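Local coordinates for protein cobalt-precorrin-5B C(1)-methyltransferase (PDB 1SR8) that probably catalyses the S-adenosyl-L-methionine-dependent methylation of C-1 in cobalt-precorrin-5B, giving cobalt-precorrin-6A on the anaerobic route to adenosylcobalamin, at residues A[31-36]-A[194-199]; A[51-56]-A[140-145]; A[228-233]-A[248-253]; A[238-243]-A[259-264]. All blocks are in the same frame, centred on the assembly; numbering follows the deposited sequence.

Contact 1 of 4, residues A[31-36]-A[194-199]; sequences ILTEDG and CKKLVE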
loop_
_atom_site.group_PDB
_atom_site.type_symbol
_atom_site.label_atom_id
_atom_site.label_comp_id
_atom_site.label_asym_id
_atom_site.label_seq_id
_atom_site.Cartn_x
_atom_site.Cartn_y
_atom_site.Cartn_z
ATOM N N ILE A 31 -8.955 9.371 3.060
ATOM C CA ILE A 31 -8.237 10.578 2.677
ATOM C C ILE A 31 -9.336 11.633 2.531
ATOM O O ILE A 31 -10.159 11.581 1.614
ATOM C CB ILE A 31 -7.522 10.454 1.315
ATOM C CG1 ILE A 31 -6.388 9.435 1.392
ATOM C CG2 ILE A 31 -6.968 11.809 0.912
ATOM C CD1 ILE A 31 -5.616 9.294 0.097
ATOM N N LEU A 32 -9.360 12.576 3.455
ATOM C CA LEU A 32 -10.356 13.630 3.436
ATOM C C LEU A 32 -10.106 14.569 2.262
ATOM O O LEU A 32 -8.964 14.921 1.974
ATOM C CB LEU A 32 -10.290 14.389 4.761
ATOM C CG LEU A 32 -11.038 15.700 4.961
ATOM C CD1 LEU A 32 -12.537 15.491 4.833
ATOM C CD2 LEU A 32 -10.691 16.230 6.338
ATOM N N THR A 33 -11.175 14.944 1.567
ATOM C CA THR A 33 -11.063 15.869 0.446
ATOM C C THR A 33 -11.883 17.125 0.730
ATOM O O THR A 33 -12.543 17.244 1.771
ATOM C CB THR A 33 -11.563 15.263 -0.886
ATOM O OG1 THR A 33 -12.992 15.178 -0.873
ATOM C CG2 THR A 33 -10.976 13.881 -1.091
ATOM N N GLU A 34 -11.826 18.059 -0.212
ATOM C CA GLU A 34 -12.537 19.329 -0.114
ATOM C C GLU A 34 -14.037 19.081 0.101
ATOM O O GLU A 34 -14.687 19.768 0.892
ATOM C CB GLU A 34 -12.301 20.126 -1.401
ATOM C CG GLU A 34 -12.346 21.632 -1.248
ATOM C CD GLU A 34 -11.755 22.349 -2.453
ATOM O OE1 GLU A 34 -12.222 22.102 -3.583
ATOM O OE2 GLU A 34 -10.822 23.159 -2.272
ATOM N N ASP A 35 -14.568 18.079 -0.596
ATOM C CA ASP A 35 -15.982 17.738 -0.492
ATOM C C ASP A 35 -16.221 16.231 -0.369
ATOM O O ASP A 35 -16.743 15.599 -1.289
ATOM C CB ASP A 35 -16.743 18.290 -1.712
ATOM C CG ASP A 35 -16.217 17.742 -3.034
ATOM O OD1 ASP A 35 -16.680 18.209 -4.098
ATOM O OD2 ASP A 35 -15.345 16.844 -3.014
ATOM N N GLY A 36 -15.844 15.657 0.769
ATOM C CA GLY A 36 -16.045 14.232 0.965
ATOM C C GLY A 36 -14.800 13.479 1.383
ATOM O O GLY A 36 -13.881 14.063 1.954
ATOM N N CYS A 194 -6.487 8.230 -8.646
ATOM C CA CYS A 194 -7.505 8.687 -9.590
ATOM C C CYS A 194 -7.283 10.200 -9.736
ATOM O O CYS A 194 -6.401 10.763 -9.085
ATOM C CB CYS A 194 -8.908 8.393 -9.053
ATOM S SG CYS A 194 -9.236 8.979 -7.373
ATOM N N LYS A 195 -8.064 10.863 -10.581
ATOM C CA LYS A 195 -7.892 12.300 -10.770
ATOM C C LYS A 195 -8.218 13.062 -9.498
ATOM O O LYS A 195 -7.497 13.982 -9.116
ATOM C CB LYS A 195 -8.780 12.803 -11.908
ATOM C CG LYS A 195 -8.584 12.045 -13.209
ATOM C CD LYS A 195 -9.538 12.537 -14.291
ATOM C CE LYS A 195 -9.914 11.403 -15.239
ATOM N NZ LYS A 195 -10.645 10.313 -14.515
ATOM N N LYS A 196 -9.307 12.677 -8.843
ATOM C CA LYS A 196 -9.723 13.330 -7.613
ATOM C C LYS A 196 -8.590 13.345 -6.586
ATOM O O LYS A 196 -8.352 14.365 -5.937
ATOM C CB LYS A 196 -10.943 12.618 -7.033
ATOM C CG LYS A 196 -11.395 13.127 -5.660
ATOM C CD LYS A 196 -11.967 14.542 -5.723
ATOM C CE LYS A 196 -12.573 14.968 -4.381
ATOM N NZ LYS A 196 -13.208 16.324 -4.479
ATOM N N LEU A 197 -7.896 12.220 -6.436
ATOM C CA LEU A 197 -6.785 12.148 -5.490
ATOM C C LEU A 197 -5.649 13.069 -5.913
ATOM O O LEU A 197 -5.104 13.796 -5.090
ATOM C CB LEU A 197 -6.244 10.715 -5.366
ATOM C CG LEU A 197 -5.050 10.534 -4.411
ATOM C CD1 LEU A 197 -5.470 10.900 -2.990
ATOM C CD2 LEU A 197 -4.550 9.099 -4.463
ATOM N N VAL A 198 -5.286 13.035 -7.195
ATOM C CA VAL A 198 -4.199 13.882 -7.682
ATOM C C VAL A 198 -4.485 15.363 -7.430
ATOM O O VAL A 198 -3.580 16.105 -7.051
ATOM C CB VAL A 198 -3.926 13.666 -9.195
ATOM C CG1 VAL A 198 -2.862 14.635 -9.677
ATOM C CG2 VAL A 198 -3.452 12.246 -9.447
ATOM N N GLU A 199 -5.737 15.785 -7.622
ATOM C CA GLU A 199 -6.127 17.184 -7.414
ATOM C C GLU A 199 -6.182 17.527 -5.941
ATOM O O GLU A 199 -5.788 18.625 -5.528
ATOM C CB GLU A 199 -7.500 17.461 -8.016
ATOM C CG GLU A 199 -7.653 17.013 -9.446
ATOM C CD GLU A 199 -9.005 17.395 -10.017
ATOM O OE1 GLU A 199 -10.013 17.300 -9.269
ATOM O OE2 GLU A 199 -9.056 17.778 -11.211
HETATM O O HOH W 1 -10.593 17.910 -2.851
#
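Thr33 and Leu197 bring the backbones nearest, with their CA atoms 8.2 Å apart, where the first strand and turn of a beta hairpin (31-36) pass the first turn of the helix that starts at Lys195. Side chains bridge this gap. Lys196 makes the polar link. Its CG lies anti to the backbone N (chi1 174°), and after one bend at chi2 the chain runs out straight to the turn. NZ makes a salt bridge to Asp35 OD2 at 2.6 Å. It meets this oxygen on the syn side, 27° out of the carboxylate plane. On the way, CE passes Thr33 and lies 3.5 Å from its OG1. A water accepts from Glu34 N and, weakly, from Lys196 NZ. A methionine in place of Lys196 would probably leave the Asp35 carboxylate without this cation. Deeper in, the ends of Ile31 and Leu197 cross at about a right angle, and their CD1 methyls are tightly packed at 3.5 Å. Glu34 has its own salt bridge, to Lys203 further along the helix. Leu38, on the partner strand 36-42 of the hairpin, touches both Thr33 and Leu197, so helix 195-204 packs against both strands of the hairpin.

Contact 2 of 4, residues A[51-56]-A[140-145]; sequences AAVAAI and LENFIK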
loop_
_atom_site.group_PDB
_atom_site.type_symbol
_atom_site.label_atom_id
_atom_site.label_comp_id
_atom_site.label_asym_id
_atom_site.label_seq_id
_atom_site.Cartn_x
_atom_site.Cartn_y
_atom_site.Cartn_z
ATOM N N ALA A 51 -5.914 -12.943 6.249
ATOM C CA ALA A 51 -6.265 -14.349 6.029
ATOM C C ALA A 51 -5.576 -15.240 7.055
ATOM O O ALA A 51 -6.207 -16.095 7.672
ATOM C CB ALA A 51 -5.878 -14.784 4.615
ATOM N N ALA A 52 -4.279 -15.029 7.245
ATOM C CA ALA A 52 -3.512 -15.821 8.203
ATOM C C ALA A 52 -4.044 -15.667 9.620
ATOM O O ALA A 52 -4.259 -16.655 10.321
ATOM C CB ALA A 52 -2.050 -15.415 8.156
ATOM N N VAL A 53 -4.244 -14.425 10.045
ATOM C CA VAL A 53 -4.755 -14.163 11.383
ATOM C C VAL A 53 -6.147 -14.766 11.591
ATOM O O VAL A 53 -6.428 -15.336 12.645
ATOM C CB VAL A 53 -4.804 -12.652 11.660
ATOM C CG1 VAL A 53 -5.484 -12.386 12.977
ATOM C CG2 VAL A 53 -3.392 -12.088 11.675
ATOM N N ALA A 54 -7.012 -14.652 10.585
ATOM C CA ALA A 54 -8.369 -15.191 10.685
ATOM C C ALA A 54 -8.377 -16.721 10.756
ATOM O O ALA A 54 -9.184 -17.313 11.467
ATOM C CB ALA A 54 -9.208 -14.714 9.506
ATOM N N ALA A 55 -7.486 -17.365 10.018
ATOM C CA ALA A 55 -7.423 -18.815 10.037
ATOM C C ALA A 55 -7.074 -19.337 11.436
ATOM O O ALA A 55 -7.680 -20.303 11.912
ATOM C CB ALA A 55 -6.402 -19.303 9.013
ATOM N N ILE A 56 -6.102 -18.699 12.092
ATOM C CA ILE A 56 -5.673 -19.095 13.440
ATOM C C ILE A 56 -6.757 -18.808 14.479
ATOM O O ILE A 56 -7.069 -19.643 15.318
ATOM C CB ILE A 56 -4.379 -18.342 13.875
ATOM C CG1 ILE A 56 -3.186 -18.805 13.030
ATOM C CG2 ILE A 56 -4.107 -18.573 15.360
ATOM C CD1 ILE A 56 -1.897 -18.087 13.354
ATOM N N LEU A 140 4.585 -12.051 9.046
ATOM C CA LEU A 140 5.223 -12.729 10.173
ATOM C C LEU A 140 4.830 -12.099 11.480
ATOM O O LEU A 140 4.606 -12.785 12.463
ATOM C CB LEU A 140 6.741 -12.675 10.059
ATOM C CG LEU A 140 7.400 -13.745 9.201
ATOM C CD1 LEU A 140 8.916 -13.488 9.167
ATOM C CD2 LEU A 140 7.078 -15.134 9.780
ATOM N N GLU A 141 4.777 -10.777 11.488
ATOM C CA GLU A 141 4.416 -10.032 12.681
ATOM C C GLU A 141 3.023 -10.434 13.171
ATOM O O GLU A 141 2.816 -10.727 14.349
ATOM C CB GLU A 141 4.452 -8.534 12.373
ATOM C CG GLU A 141 4.230 -7.696 13.597
ATOM C CD GLU A 141 4.290 -6.216 13.324
ATOM O OE1 GLU A 141 4.318 -5.454 14.311
ATOM O OE2 GLU A 141 4.296 -5.808 12.141
ATOM N N ASN A 142 2.065 -10.445 12.256
ATOM C CA ASN A 142 0.701 -10.811 12.589
ATOM C C ASN A 142 0.605 -12.273 12.980
ATOM O O ASN A 142 -0.210 -12.643 13.828
ATOM C CB ASN A 142 -0.209 -10.517 11.401
ATOM C CG ASN A 142 -0.502 -9.039 11.256
ATOM O OD1 ASN A 142 -1.215 -8.458 12.080
ATOM N ND2 ASN A 142 0.058 -8.417 10.222
ATOM N N PHE A 143 1.435 -13.103 12.353
ATOM C CA PHE A 143 1.467 -14.537 12.643
ATOM C C PHE A 143 1.910 -14.755 14.091
ATOM O O PHE A 143 1.317 -15.553 14.825
ATOM C CB PHE A 143 2.437 -15.252 11.688
ATOM C CG PHE A 143 2.686 -16.701 12.043
ATOM C CD1 PHE A 143 1.698 -17.664 11.849
ATOM C CD2 PHE A 143 3.895 -17.093 12.615
ATOM C CE1 PHE A 143 1.906 -18.995 12.222
ATOM C CE2 PHE A 143 4.112 -18.421 12.991
ATOM C CZ PHE A 143 3.116 -19.370 12.795
ATOM N N ILE A 144 2.959 -14.041 14.496
ATOM C CA ILE A 144 3.479 -14.143 15.857
ATOM C C ILE A 144 2.416 -13.698 16.853
ATOM O O ILE A 144 2.138 -14.407 17.818
ATOM C CB ILE A 144 4.722 -13.250 16.071
ATOM C CG1 ILE A 144 5.893 -13.742 15.220
ATOM C CG2 ILE A 144 5.108 -13.249 17.538
ATOM C CD1 ILE A 144 7.061 -12.768 15.204
ATOM N N LYS A 145 1.829 -12.522 16.621
ATOM C CA LYS A 145 0.796 -12.009 17.516
ATOM C C LYS A 145 -0.360 -13.014 17.643
ATOM O O LYS A 145 -0.782 -13.357 18.754
ATOM C CB LYS A 145 0.238 -10.664 17.016
ATOM C CG LYS A 145 -0.837 -10.067 17.963
ATOM C CD LYS A 145 -1.849 -9.125 17.271
ATOM C CE LYS A 145 -1.355 -7.667 17.131
ATOM N NZ LYS A 145 -2.362 -6.757 16.467
#
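Asn142 and Phe143 of helix 133-149 meet Val53 and Ile56 of helix 44-57, a helix-helix packing beside the mixed six-stranded sheet. The backbones come close, with the CA atoms of Val53 and Phe143 6.4 Å apart. No hydrogen bond joins the two segments.

In sequence order, Asn142 comes first. Its CB touches Val53 CG2 at 3.6 Å, and its backbone O also lies near this methyl, at 3.9 Å. The carboxamide is used in another direction. With CG anti to the carbonyl carbon (chi1 -76°), the amide is placed to meet the chain just past strand 63-68, where OD1 accepts from the backbone N of Ser69. ND2 gives a weak hydrogen bond to Gln138 O, one turn back in the same helix. The buried amide is thus held by polar partners while its CB serves the apolar packing.

Phe143 follows. Its ring meets the end of Ile56, and the two side chains cross at about a right angle. Phe152 touches both residues and extends this apolar cluster.

On the side of helix 44-57 facing the sheet, Ala51, Ala54 and Ala55 pack on strands 63-68, 86-90 and 105-111. Val53 also touches Val66 and Val68, so it sits between the second helix and the edge strand. At the Phe143 ring, Ile56 CD1 approaches obliquely, 3.9 Å from CD1 and 4.1 Å from CE1.

Contact 3 of 4, residues A[228-233]-A[248-253]; sequences PEYQPF and EKIIVG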
loop_
_atom_site.group_PDB
_atom_site.type_symbol
_atom_site.label_atom_id
_atom_site.label_comp_id
_atom_site.label_asym_id
_atom_site.label_seq_id
_atom_site.Cartn_x
_atom_site.Cartn_y
_atom_site.Cartn_z
ATOM N N PRO A 228 14.748 17.173 4.584
ATOM C CA PRO A 228 13.807 17.410 5.680
ATOM C C PRO A 228 12.922 18.664 5.617
ATOM O O PRO A 228 11.761 18.615 6.018
ATOM C CB PRO A 228 14.712 17.374 6.920
ATOM C CG PRO A 228 16.043 17.823 6.394
ATOM C CD PRO A 228 16.130 17.084 5.093
ATOM N N GLU A 229 13.450 19.773 5.103
ATOM C CA GLU A 229 12.674 21.013 5.041
ATOM C C GLU A 229 11.663 21.105 3.884
ATOM O O GLU A 229 11.109 22.169 3.619
ATOM C CB GLU A 229 13.612 22.229 5.018
ATOM C CG GLU A 229 14.357 22.479 3.708
ATOM C CD GLU A 229 15.519 21.527 3.464
ATOM O OE1 GLU A 229 16.388 21.872 2.637
ATOM O OE2 GLU A 229 15.567 20.438 4.075
ATOM N N TYR A 230 11.432 19.985 3.203
ATOM C CA TYR A 230 10.468 19.911 2.102
ATOM C C TYR A 230 9.372 18.977 2.568
ATOM O O TYR A 230 9.677 17.903 3.080
ATOM C CB TYR A 230 11.112 19.299 0.862
ATOM C CG TYR A 230 11.959 20.250 0.073
ATOM C CD1 TYR A 230 11.394 21.038 -0.923
ATOM C CD2 TYR A 230 13.323 20.366 0.320
ATOM C CE1 TYR A 230 12.159 21.915 -1.660
ATOM C CE2 TYR A 230 14.102 21.242 -0.408
ATOM C CZ TYR A 230 13.513 22.015 -1.401
ATOM O OH TYR A 230 14.273 22.889 -2.144
ATOM N N GLN A 231 8.110 19.361 2.411
ATOM C CA GLN A 231 7.035 18.462 2.830
ATOM C C GLN A 231 6.949 17.333 1.791
ATOM O O GLN A 231 6.642 17.569 0.612
ATOM C CB GLN A 231 5.703 19.200 2.920
ATOM C CG GLN A 231 4.625 18.430 3.681
ATOM C CD GLN A 231 5.038 18.104 5.104
ATOM O OE1 GLN A 231 5.785 18.856 5.727
ATOM N NE2 GLN A 231 4.540 16.990 5.635
ATOM N N PRO A 232 7.226 16.089 2.219
ATOM C CA PRO A 232 7.189 14.932 1.319
ATOM C C PRO A 232 5.791 14.440 0.947
ATOM O O PRO A 232 4.946 14.186 1.815
ATOM C CB PRO A 232 8.013 13.890 2.073
ATOM C CG PRO A 232 7.669 14.173 3.499
ATOM C CD PRO A 232 7.646 15.694 3.578
ATOM N N PHE A 233 5.578 14.320 -0.362
ATOM C CA PHE A 233 4.317 13.874 -0.945
ATOM C C PHE A 233 4.578 12.800 -1.983
ATOM O O PHE A 233 5.626 12.793 -2.629
ATOM C CB PHE A 233 3.602 15.046 -1.627
ATOM C CG PHE A 233 3.001 16.024 -0.664
ATOM C CD1 PHE A 233 1.799 15.734 -0.020
ATOM C CD2 PHE A 233 3.660 17.212 -0.350
ATOM C CE1 PHE A 233 1.267 16.604 0.920
ATOM C CE2 PHE A 233 3.131 18.091 0.595
ATOM C CZ PHE A 233 1.939 17.787 1.228
ATOM N N GLU A 248 8.414 26.019 -3.616
ATOM C CA GLU A 248 9.678 25.312 -3.846
ATOM C C GLU A 248 9.439 23.802 -4.004
ATOM O O GLU A 248 8.982 23.126 -3.078
ATOM C CB GLU A 248 10.643 25.549 -2.677
ATOM C CG GLU A 248 11.173 26.962 -2.568
ATOM C CD GLU A 248 11.988 27.357 -3.771
ATOM O OE1 GLU A 248 12.927 26.608 -4.122
ATOM O OE2 GLU A 248 11.694 28.416 -4.365
ATOM N N LYS A 249 9.776 23.280 -5.175
ATOM C CA LYS A 249 9.575 21.870 -5.474
ATOM C C LYS A 249 10.845 21.108 -5.783
ATOM O O LYS A 249 11.770 21.624 -6.402
ATOM C CB LYS A 249 8.638 21.731 -6.669
ATOM C CG LYS A 249 7.265 22.283 -6.428
ATOM C CD LYS A 249 6.672 22.801 -7.711
ATOM C CE LYS A 249 7.370 24.070 -8.142
ATOM N NZ LYS A 249 6.586 24.780 -9.182
ATOM N N ILE A 250 10.877 19.862 -5.347
ATOM C CA ILE A 250 12.010 19.008 -5.626
ATOM C C ILE A 250 11.405 17.660 -6.024
ATOM O O ILE A 250 10.422 17.218 -5.430
ATOM C CB ILE A 250 12.946 18.877 -4.382
ATOM C CG1 ILE A 250 14.336 18.427 -4.828
ATOM C CG2 ILE A 250 12.378 17.887 -3.365
ATOM C CD1 ILE A 250 15.354 18.405 -3.706
ATOM N N ILE A 251 11.954 17.038 -7.063
ATOM C CA ILE A 251 11.460 15.740 -7.517
ATOM C C ILE A 251 12.413 14.629 -7.088
ATOM O O ILE A 251 13.608 14.678 -7.376
ATOM C CB ILE A 251 11.310 15.695 -9.056
ATOM C CG1 ILE A 251 10.297 16.751 -9.506
ATOM C CG2 ILE A 251 10.868 14.302 -9.493
ATOM C CD1 ILE A 251 10.148 16.863 -11.000
ATOM N N VAL A 252 11.879 13.637 -6.384
ATOM C CA VAL A 252 12.672 12.501 -5.925
ATOM C C VAL A 252 11.966 11.218 -6.365
ATOM O O VAL A 252 10.778 11.030 -6.090
ATOM C CB VAL A 252 12.811 12.495 -4.385
ATOM C CG1 VAL A 252 13.728 11.356 -3.947
ATOM C CG2 VAL A 252 13.333 13.849 -3.903
ATOM N N GLY A 253 12.681 10.344 -7.064
ATOM C CA GLY A 253 12.067 9.110 -7.507
ATOM C C GLY A 253 13.045 8.122 -8.106
ATOM O O GLY A 253 14.213 8.437 -8.324
#
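Tyr230 and Ile250 cross at about a right angle, with the isoleucine CG2 methyl over one face of the tyrosine ring. This is a CH-pi contact. CG2 lies 4.2 Å from the ring centroid and 16° off the ring normal, displaced toward the CG-CD1 rim. The ring edge is used differently. Glu248 O lies near the ring plane, 3.7 Å from CE1, and Glu248 CB packs near the same atom at 4.1 Å. The tyrosine CG stands anti to its carbonyl carbon (chi1 -80°), which sends the ring across to the strand 248-253. That strand is not the direct neighbour of strand 231-234 in the parallel sheet. Strand 210-214 runs between them, and Tyr230 lies over it, touching Arg210. Ile250 also packs on Ala212 of this middle strand and on Phe227. The tyrosine therefore spans one strand near the end of the sheet, just before strand 231-234 begins. An alanine at Tyr230 is likely to open a gap beside Ile250 and take away the side-chain link across the middle strand. No hydrogen bond joins the two segments. Their contact rests on dispersion, with a probable small electrostatic share from ring C-H groups facing the Glu248 carbonyl.

Contact 4 of 4, residues A[238-243]-A[259-264]; sequences HIDEAL and KIWAGS
Ile239 and Asp240 both turn CG1 or CG anti to the carbonyl carbon (chi1 -70° and -65°), and from successive positions they meet one indole, that of Trp261. The Trp261 side chain comes to meet them from the other helix. The contact joins the short helix 239-242 to the end of helix 255-262. Both helices belong to beta-alpha-beta crossovers of the parallel sheet, one on each side of strand 248-253 in sequence.

Ile239 lies over one face of the indole. Its CB forms a CH-pi contact 3.6 Å from the centroid of the five-membered ring, almost on the ring normal. CG2 spreads toward CE2, and CD1 sits 3.6 Å from both CD2 and CE3, so three carbons of one side chain span the bicycle. The opposite face has Ala262 CB, from the next residue of the same helix. Leu243, one turn after Ile239, adds a looser contact near CZ2. On the sheet, Ile213 of strand 210-214 touches Ile239, Ala242 and Leu243.

Asp240 works at the indole edge and also makes a salt bridge through OD1 to Arg271 of helix 265-273. Arg271 touches Trp261 as well, so the three residues form one cluster. Two partners thus grip the same carboxylate oxygen and probably help to hold its rotation. The hydrogen bond from the indole N-H is fairly straight. NE1 donates to Asp240 OD1 at 2.9 Å with an angle of 160°; OD1 lies in the ring plane, whereas NE1 stands well above the carboxylate plane.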
loop_
_atom_site.group_PDB
_atom_site.type_symbol
_atom_site.label_atom_id
_atom_site.label_comp_id
_atom_site.label_asym_id
_atom_site.label_seq_id
_atom_site.Cartn_x
_atom_site.Cartn_y
_atom_site.Cartn_z
ATOM N N HIS A 238 2.200 11.097 -11.532
ATOM C CA HIS A 238 1.436 12.331 -11.726
ATOM C C HIS A 238 2.240 13.547 -11.267
ATOM O O HIS A 238 1.745 14.379 -10.506
ATOM C CB HIS A 238 0.131 12.241 -10.934
ATOM C CG HIS A 238 -0.580 10.932 -11.100
ATOM N ND1 HIS A 238 -1.259 10.594 -12.251
ATOM C CD2 HIS A 238 -0.679 9.860 -10.278
ATOM C CE1 HIS A 238 -1.743 9.371 -12.132
ATOM N NE2 HIS A 238 -1.405 8.904 -10.944
ATOM N N ILE A 239 3.480 13.630 -11.744
ATOM C CA ILE A 239 4.406 14.710 -11.404
ATOM C C ILE A 239 4.031 16.050 -12.022
ATOM O O ILE A 239 4.166 17.092 -11.376
ATOM C CB ILE A 239 5.846 14.351 -11.844
ATOM C CG1 ILE A 239 6.387 13.227 -10.958
ATOM C CG2 ILE A 239 6.749 15.571 -11.760
ATOM C CD1 ILE A 239 7.766 12.724 -11.354
ATOM N N ASP A 240 3.567 16.018 -13.268
ATOM C CA ASP A 240 3.175 17.233 -13.979
ATOM C C ASP A 240 2.161 18.021 -13.162
ATOM O O ASP A 240 2.245 19.247 -13.052
ATOM C CB ASP A 240 2.580 16.894 -15.351
ATOM C CG ASP A 240 3.592 16.249 -16.288
ATOM O OD1 ASP A 240 4.703 16.807 -16.451
ATOM O OD2 ASP A 240 3.270 15.188 -16.870
ATOM N N GLU A 241 1.197 17.309 -12.592
ATOM C CA GLU A 241 0.187 17.952 -11.777
ATOM C C GLU A 241 0.805 18.598 -10.540
ATOM O O GLU A 241 0.495 19.741 -10.198
ATOM C CB GLU A 241 -0.873 16.932 -11.365
ATOM C CG GLU A 241 -1.848 16.655 -12.472
ATOM C CD GLU A 241 -2.431 17.946 -13.014
ATOM O OE1 GLU A 241 -3.086 18.675 -12.228
ATOM O OE2 GLU A 241 -2.220 18.236 -14.217
ATOM N N ALA A 242 1.675 17.859 -9.869
ATOM C CA ALA A 242 2.329 18.364 -8.682
ATOM C C ALA A 242 3.134 19.615 -9.022
ATOM O O ALA A 242 3.257 20.526 -8.201
ATOM C CB ALA A 242 3.235 17.289 -8.100
ATOM N N LEU A 243 3.674 19.662 -10.238
ATOM C CA LEU A 243 4.477 20.805 -10.664
ATOM C C LEU A 243 3.690 22.114 -10.795
ATOM O O LEU A 243 4.279 23.171 -11.028
ATOM C CB LEU A 243 5.194 20.485 -11.978
ATOM C CG LEU A 243 6.347 19.484 -11.836
ATOM C CD1 LEU A 243 6.959 19.190 -13.201
ATOM C CD2 LEU A 243 7.404 20.053 -10.891
ATOM N N LYS A 259 11.061 7.832 -15.709
ATOM C CA LYS A 259 11.106 7.790 -17.166
ATOM C C LYS A 259 9.689 7.650 -17.722
ATOM O O LYS A 259 9.413 8.065 -18.847
ATOM C CB LYS A 259 11.998 6.644 -17.661
ATOM C CG LYS A 259 11.581 5.279 -17.180
ATOM C CD LYS A 259 12.406 4.186 -17.843
ATOM C CE LYS A 259 11.952 2.812 -17.367
ATOM N NZ LYS A 259 10.472 2.651 -17.507
ATOM N N ILE A 260 8.790 7.074 -16.928
ATOM C CA ILE A 260 7.401 6.928 -17.355
ATOM C C ILE A 260 6.773 8.320 -17.407
ATOM O O ILE A 260 6.021 8.639 -18.322
ATOM C CB ILE A 260 6.590 6.046 -16.375
ATOM C CG1 ILE A 260 7.138 4.619 -16.381
ATOM C CG2 ILE A 260 5.124 6.045 -16.766
ATOM C CD1 ILE A 260 6.418 3.675 -15.442
ATOM N N TRP A 261 7.081 9.152 -16.419
ATOM C CA TRP A 261 6.549 10.506 -16.394
ATOM C C TRP A 261 7.246 11.361 -17.455
ATOM O O TRP A 261 6.598 12.056 -18.241
ATOM C CB TRP A 261 6.760 11.134 -15.015
ATOM C CG TRP A 261 6.934 12.613 -15.090
ATOM C CD1 TRP A 261 5.990 13.530 -15.433
ATOM C CD2 TRP A 261 8.156 13.339 -14.911
ATOM N NE1 TRP A 261 6.546 14.784 -15.488
ATOM C CE2 TRP A 261 7.876 14.696 -15.171
ATOM C CE3 TRP A 261 9.465 12.972 -14.560
ATOM C CZ2 TRP A 261 8.856 15.692 -15.091
ATOM C CZ3 TRP A 261 10.441 13.963 -14.482
ATOM C CH2 TRP A 261 10.129 15.307 -14.746
ATOM N N ALA A 262 8.574 11.309 -17.457
ATOM C CA ALA A 262 9.382 12.074 -18.400
ATOM C C ALA A 262 9.104 11.624 -19.828
ATOM O O ALA A 262 8.561 12.381 -20.638
ATOM C CB ALA A 262 10.877 11.898 -18.072
ATOM N N GLY A 263 9.481 10.381 -20.114
ATOM C CA GLY A 263 9.293 9.808 -21.433
ATOM C C GLY A 263 10.486 8.937 -21.786
ATOM O O GLY A 263 10.427 8.128 -22.709
ATOM N N SER A 264 11.568 9.100 -21.029
ATOM C CA SER A 264 12.800 8.349 -21.241
ATOM C C SER A 264 13.837 8.737 -20.193
ATOM O O SER A 264 13.788 9.831 -19.644
ATOM C CB SER A 264 13.335 8.634 -22.642
ATOM O OG SER A 264 13.027 9.961 -23.037
#

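Contacts 3 and 4 share one region, the parallel sheet and its helices. Ile251 of strand 248-253 packs on Ile239 and Trp261, and the segments of the two contacts alternate along the chain. Contact 1 touches contact 4 through Val198, which packs on His238 and Glu241. Contact 2 stands apart, beside the mixed sheet and across the chain's centre, its centre 33 to 39 Å from the other three. Contacts 1 and 2 are mainly buried; 3 and 4 are partly so. Contact 2 is apolar across its helices. Contact 3 rests on one tyrosine ring, with a methyl on its face and a backbone carbonyl at its edge. Contacts 1 and 4 add charged groups at their more exposed sides.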